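Local coordinates for extracellular solute-binding protein, family 3 (Methylophaga aminisulfidivorans MP, PDB 5SV6) that is of unknown function but has a periplasmic binding protein-like architecture and is probably linked to the methanol dehydrogenase system, at residues A[72-77]-A[266-271]; A[110-115]-A[120-125]. All coordinates share one frame; numbering follows the deposited sequence.

Overall arrangement
Interaction 1 packs helix 66-77 against helix 262-274 and lies about 22 Å from the centre of the chain, measured to the centre of the contact. Interaction 2 is nearer the middle, at about 13 Å, where the turn after strand 106-111 meets residues 120-122. The two contact centres are about 15 Å apart, on the same side of the chain's centre. Residues 266-271 and 120-125 touch directly. Asn269 OD1 is 2.8 Å from Asp121 N, a probable hydrogen bond, and Ile268 CG2 packs on Ser120 CB at 4.1 Å. Helix 262-274 thus links the outer helix pair to the strand region. No ligand takes part in either contact.

Interaction 1. Residues A[72-77]-A[266-271]; sequences KILADT and KEINTA
The flat group at this contact is the Ala271 carbonyl, whose O lies 3.6 Å from Thr77 CG2. A second carbonyl, that of Ile73, is approached from both faces within its own helix: Thr77 OG1 comes to one face and Thr77 N to the other. This is helix packing in the periplasmic binding protein-like fold. Segments 72-77 and 266-271 cross at 105°, with their axes 9.7 Å apart.

The contact is apolar and has no hydrogen bond between the segments. Ala271 CB points at the other helix and sits between two methyls. Leu74 CD1 touches Ala271 CB at 3.7 Å, as does Thr77 CG2. Leu74 CG is anti to the backbone N (chi1 -180°), and the end of the side chain comes nearer to 266-271 than its first bond suggests. Leu74 CD1 also reaches Ile268 CG2, more loosely. With just a methyl at Ala271, Thr77 CA can come to 5.7 Å from Ala271 CA. Met78 and Ala275 border the contact, and Glu267 forms a salt bridge with Arg80. The Thr77 hydroxyl is occupied on its own helix: Thr77 OG1 donates to Ile73 O at 2.7 Å.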
loop_
_atom_site.group_PDB
_atom_site.type_symbol
_atom_site.label_atom_id
_atom_site.label_comp_id
_atom_site.label_asym_id
_atom_site.label_seq_id
_atom_site.Cartn_x
_atom_site.Cartn_y
_atom_site.Cartn_z
ATOM N N LYS A 72 -2.506 15.021 9.759
ATOM C CA LYS A 72 -2.963 16.364 10.119
ATOM C C LYS A 72 -4.406 16.324 10.642
ATOM O O LYS A 72 -4.716 16.895 11.695
ATOM C CB LYS A 72 -2.765 17.307 8.917
ATOM C CG LYS A 72 -3.416 18.703 8.960
ATOM C CD LYS A 72 -3.334 19.403 10.296
ATOM C CE LYS A 72 -1.932 19.500 10.859
ATOM N NZ LYS A 72 -2.004 19.089 12.302
ATOM N N ILE A 73 -5.279 15.631 9.923
ATOM C CA ILE A 73 -6.642 15.416 10.387
ATOM C C ILE A 73 -6.664 14.755 11.770
ATOM O O ILE A 73 -7.368 15.211 12.674
ATOM C CB ILE A 73 -7.437 14.560 9.384
ATOM C CG1 ILE A 73 -7.628 15.337 8.076
ATOM C CG2 ILE A 73 -8.771 14.151 9.966
ATOM C CD1 ILE A 73 -8.263 14.522 6.969
ATOM N N LEU A 74 -5.885 13.691 11.940
ATOM C CA LEU A 74 -5.874 12.973 13.222
ATOM C C LEU A 74 -5.399 13.872 14.374
ATOM O O LEU A 74 -5.994 13.878 15.461
ATOM C CB LEU A 74 -5.011 11.708 13.122
ATOM C CG LEU A 74 -4.899 10.837 14.375
ATOM C CD1 LEU A 74 -6.286 10.358 14.874
ATOM C CD2 LEU A 74 -3.964 9.644 14.106
ATOM N N ALA A 75 -4.337 14.639 14.142
ATOM C CA ALA A 75 -3.812 15.521 15.189
ATOM C C ALA A 75 -4.788 16.661 15.529
ATOM O O ALA A 75 -5.006 16.967 16.708
ATOM C CB ALA A 75 -2.453 16.070 14.810
ATOM N N ASP A 76 -5.363 17.281 14.496
ATOM C CA ASP A 76 -6.354 18.349 14.678
ATOM C C ASP A 76 -7.538 17.848 15.498
ATOM O O ASP A 76 -8.001 18.517 16.422
ATOM C CB ASP A 76 -6.874 18.856 13.329
ATOM C CG ASP A 76 -5.870 19.743 12.593
ATOM O OD1 ASP A 76 -4.832 20.115 13.178
ATOM O OD2 ASP A 76 -6.135 20.077 11.418
ATOM N N THR A 77 -8.026 16.663 15.147
ATOM C CA THR A 77 -9.183 16.069 15.812
ATOM C C THR A 77 -8.917 15.768 17.285
ATOM O O THR A 77 -9.822 15.855 18.116
ATOM C CB THR A 77 -9.642 14.804 15.075
ATOM O OG1 THR A 77 -9.861 15.132 13.699
ATOM C CG2 THR A 77 -10.938 14.246 15.681
ATOM N N LYS A 266 -7.051 4.563 22.709
ATOM C CA LYS A 266 -8.440 4.956 22.917
ATOM C C LYS A 266 -8.738 6.351 22.339
ATOM O O LYS A 266 -9.777 6.553 21.719
ATOM C CB LYS A 266 -8.838 4.846 24.407
ATOM C CG LYS A 266 -8.869 3.399 24.896
ATOM C CD LYS A 266 -9.505 3.245 26.280
ATOM C CE LYS A 266 -8.782 4.073 27.328
ATOM N NZ LYS A 266 -9.387 3.924 28.703
ATOM N N GLU A 267 -7.828 7.304 22.528
ATOM C CA GLU A 267 -8.021 8.648 21.976
ATOM C C GLU A 267 -8.021 8.617 20.446
ATOM O O GLU A 267 -8.766 9.344 19.787
ATOM C CB GLU A 267 -6.932 9.610 22.469
ATOM C CG GLU A 267 -7.056 10.004 23.935
ATOM C CD GLU A 267 -6.105 11.128 24.325
ATOM O OE1 GLU A 267 -5.738 11.955 23.455
ATOM O OE2 GLU A 267 -5.726 11.182 25.512
ATOM N N ILE A 268 -7.166 7.770 19.889
ATOM C CA ILE A 268 -7.098 7.606 18.454
ATOM C C ILE A 268 -8.403 7.040 17.893
ATOM O O ILE A 268 -8.939 7.558 16.924
ATOM C CB ILE A 268 -5.876 6.737 18.063
ATOM C CG1 ILE A 268 -4.599 7.554 18.288
ATOM C CG2 ILE A 268 -5.994 6.285 16.614
ATOM C CD1 ILE A 268 -3.299 6.776 18.183
ATOM N N ASN A 269 -8.924 5.993 18.518
ATOM C CA ASN A 269 -10.170 5.405 18.063
ATOM C C ASN A 269 -11.323 6.409 18.107
ATOM O O ASN A 269 -12.162 6.452 17.214
ATOM C CB ASN A 269 -10.504 4.156 18.884
ATOM C CG ASN A 269 -9.739 2.934 18.409
ATOM O OD1 ASN A 269 -9.263 2.902 17.268
ATOM N ND2 ASN A 269 -9.623 1.923 19.270
ATOM N N THR A 270 -11.338 7.223 19.152
ATOM C CA THR A 270 -12.364 8.241 19.291
ATOM C C THR A 270 -12.234 9.252 18.165
ATOM O O THR A 270 -13.227 9.634 17.554
ATOM C CB THR A 270 -12.249 8.932 20.664
ATOM O OG1 THR A 270 -12.634 8.000 21.675
ATOM C CG2 THR A 270 -13.152 10.170 20.762
ATOM N N ALA A 271 -11.001 9.671 17.881
ATOM C CA ALA A 271 -10.770 10.679 16.861
ATOM C C ALA A 271 -11.113 10.140 15.473
ATOM O O ALA A 271 -11.704 10.846 14.662
ATOM C CB ALA A 271 -9.329 11.173 16.903
#

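Interaction 2. Residues A[110-115]-A[120-125]; sequences VDKGDP and SDPYYK
Lys112 reaches across to Ser120 and Pro122 with its side chain from CG outward. Lys112 NZ donates a hydrogen bond to Ser120 O at 3.1 Å. NZ comes in at a C=O...N angle of 115°, 64° out of the carbonyl plane. Higher up the chain, Lys112 CG packs on the Pro122 ring at CG, 4.1 Å away. CG is anti to the backbone N and the chain turns at chi2, which carries CD past Pro122 towards Ser120 O. A water extends the reach of NZ: it accepts from Lys112 NZ at 3.0 Å and donates to Asp121 OD1 at 2.7 Å.

Further out, the acceptor side is held by several bonds. Ser120 OG donates to Asp121 O at 2.7 Å and is also hydrogen-bonded to Ile255 N. Ser120 O has a second partner in Ser254 OG. Lys112 itself sits in a type II beta turn from Asp111 to Asp114, closed by Asp114 N to Asp111 O. Gly113 has a positive phi of 80°, which suits the third position of such a turn. Lys112 and Ser120 both make backbone hydrogen bonds to strand 247-257, at Glu252 and Ile255. Strands 106-111 and 118-133 both pair antiparallel with strand 247-257, consistent with the periplasmic binding protein-like fold.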
loop_
_atom_site.group_PDB
_atom_site.type_symbol
_atom_site.label_atom_id
_atom_site.label_comp_id
_atom_site.label_asym_id
_atom_site.label_seq_id
_atom_site.Cartn_x
_atom_site.Cartn_y
_atom_site.Cartn_z
ATOM N N VAL A 110 -0.936 0.345 9.043
ATOM C CA VAL A 110 -0.494 -1.049 9.058
ATOM C C VAL A 110 -1.737 -1.922 8.888
ATOM O O VAL A 110 -2.864 -1.430 9.031
ATOM C CB VAL A 110 0.243 -1.440 10.369
ATOM C CG1 VAL A 110 1.489 -0.564 10.594
ATOM C CG2 VAL A 110 -0.701 -1.388 11.567
ATOM N N ASP A 111 -1.551 -3.202 8.571
ATOM C CA ASP A 111 -2.697 -4.113 8.525
ATOM C C ASP A 111 -3.330 -4.193 9.913
ATOM O O ASP A 111 -2.621 -4.235 10.917
ATOM C CB ASP A 111 -2.286 -5.528 8.114
ATOM C CG ASP A 111 -1.830 -5.629 6.664
ATOM O OD1 ASP A 111 -2.016 -4.668 5.889
ATOM O OD2 ASP A 111 -1.286 -6.699 6.299
ATOM N N LYS A 112 -4.659 -4.206 9.968
ATOM C CA LYS A 112 -5.358 -4.435 11.232
ATOM C C LYS A 112 -4.841 -5.720 11.880
ATOM O O LYS A 112 -4.650 -6.716 11.203
ATOM C CB LYS A 112 -6.861 -4.562 10.982
ATOM C CG LYS A 112 -7.660 -4.933 12.229
ATOM C CD LYS A 112 -7.455 -3.909 13.348
ATOM C CE LYS A 112 -8.050 -4.404 14.662
ATOM N NZ LYS A 112 -7.894 -3.424 15.779
ATOM N N GLY A 113 -4.586 -5.693 13.184
ATOM C CA GLY A 113 -4.199 -6.908 13.879
ATOM C C GLY A 113 -2.740 -7.326 13.747
ATOM O O GLY A 113 -2.380 -8.422 14.189
ATOM N N ASP A 114 -1.922 -6.483 13.108
ATOM C CA ASP A 114 -0.464 -6.637 13.095
ATOM C C ASP A 114 -0.029 -6.998 14.520
ATOM O O ASP A 114 -0.318 -6.261 15.458
ATOM C CB ASP A 114 0.173 -5.302 12.657
ATOM C CG ASP A 114 1.695 -5.362 12.511
ATOM O OD1 ASP A 114 2.381 -5.971 13.357
ATOM O OD2 ASP A 114 2.214 -4.752 11.544
ATOM N N PRO A 115 0.647 -8.147 14.684
ATOM C CA PRO A 115 0.980 -8.698 16.006
ATOM C C PRO A 115 1.983 -7.866 16.795
ATOM O O PRO A 115 2.090 -8.029 18.012
ATOM C CB PRO A 115 1.593 -10.067 15.672
ATOM C CG PRO A 115 1.074 -10.385 14.293
ATOM C CD PRO A 115 1.028 -9.065 13.595
ATOM N N SER A 120 -5.607 0.362 15.769
ATOM C CA SER A 120 -6.865 1.061 15.956
ATOM C C SER A 120 -7.975 0.295 15.248
ATOM O O SER A 120 -7.708 -0.654 14.494
ATOM C CB SER A 120 -6.756 2.450 15.328
ATOM O OG SER A 120 -6.762 2.341 13.911
ATOM N N ASP A 121 -9.217 0.710 15.476
ATOM C CA ASP A 121 -10.301 0.338 14.574
ATOM C C ASP A 121 -9.826 0.663 13.159
ATOM O O ASP A 121 -9.205 1.713 12.929
ATOM C CB ASP A 121 -11.579 1.147 14.869
ATOM C CG ASP A 121 -12.109 0.930 16.276
ATOM O OD1 ASP A 121 -11.904 -0.164 16.831
ATOM O OD2 ASP A 121 -12.722 1.868 16.842
ATOM N N PRO A 122 -10.090 -0.239 12.202
ATOM C CA PRO A 122 -9.688 0.026 10.812
ATOM C C PRO A 122 -10.351 1.303 10.295
ATOM O O PRO A 122 -11.537 1.504 10.562
ATOM C CB PRO A 122 -10.233 -1.180 10.042
ATOM C CG PRO A 122 -10.493 -2.234 11.071
ATOM C CD PRO A 122 -10.814 -1.512 12.354
ATOM N N TYR A 123 -9.613 2.160 9.593
ATOM C CA TYR A 123 -10.233 3.370 9.057
ATOM C C TYR A 123 -10.478 3.280 7.552
ATOM O O TYR A 123 -11.128 4.146 6.974
ATOM C CB TYR A 123 -9.478 4.652 9.468
ATOM C CG TYR A 123 -8.040 4.754 8.980
ATOM C CD1 TYR A 123 -6.984 4.232 9.725
ATOM C CD2 TYR A 123 -7.742 5.414 7.802
ATOM C CE1 TYR A 123 -5.669 4.337 9.280
ATOM C CE2 TYR A 123 -6.446 5.538 7.355
ATOM C CZ TYR A 123 -5.411 4.997 8.087
ATOM O OH TYR A 123 -4.125 5.130 7.614
ATOM N N TYR A 124 -9.949 2.229 6.928
ATOM C CA TYR A 124 -10.414 1.815 5.597
ATOM C C TYR A 124 -10.008 0.400 5.248
ATOM O O TYR A 124 -9.202 -0.216 5.930
ATOM C CB TYR A 124 -9.968 2.774 4.477
ATOM C CG TYR A 124 -8.471 2.834 4.170
ATOM C CD1 TYR A 124 -7.971 2.382 2.950
ATOM C CD2 TYR A 124 -7.576 3.387 5.074
ATOM C CE1 TYR A 124 -6.610 2.452 2.657
ATOM C CE2 TYR A 124 -6.220 3.474 4.790
ATOM C CZ TYR A 124 -5.742 3.008 3.579
ATOM O OH TYR A 124 -4.392 3.106 3.300
ATOM N N LYS A 125 -10.556 -0.088 4.148
ATOM C CA LYS A 125 -10.172 -1.383 3.612
ATOM C C LYS A 125 -9.954 -1.215 2.110
ATOM O O LYS A 125 -10.746 -0.567 1.415
ATOM C CB LYS A 125 -11.278 -2.407 3.902
ATOM C CG LYS A 125 -10.965 -3.866 3.501
ATOM C CD LYS A 125 -12.188 -4.749 3.799
ATOM C CE LYS A 125 -11.949 -6.202 3.417
ATOM N NZ LYS A 125 -13.089 -7.060 3.829
HETATM O O HOH W 1 -10.146 -2.112 17.207
#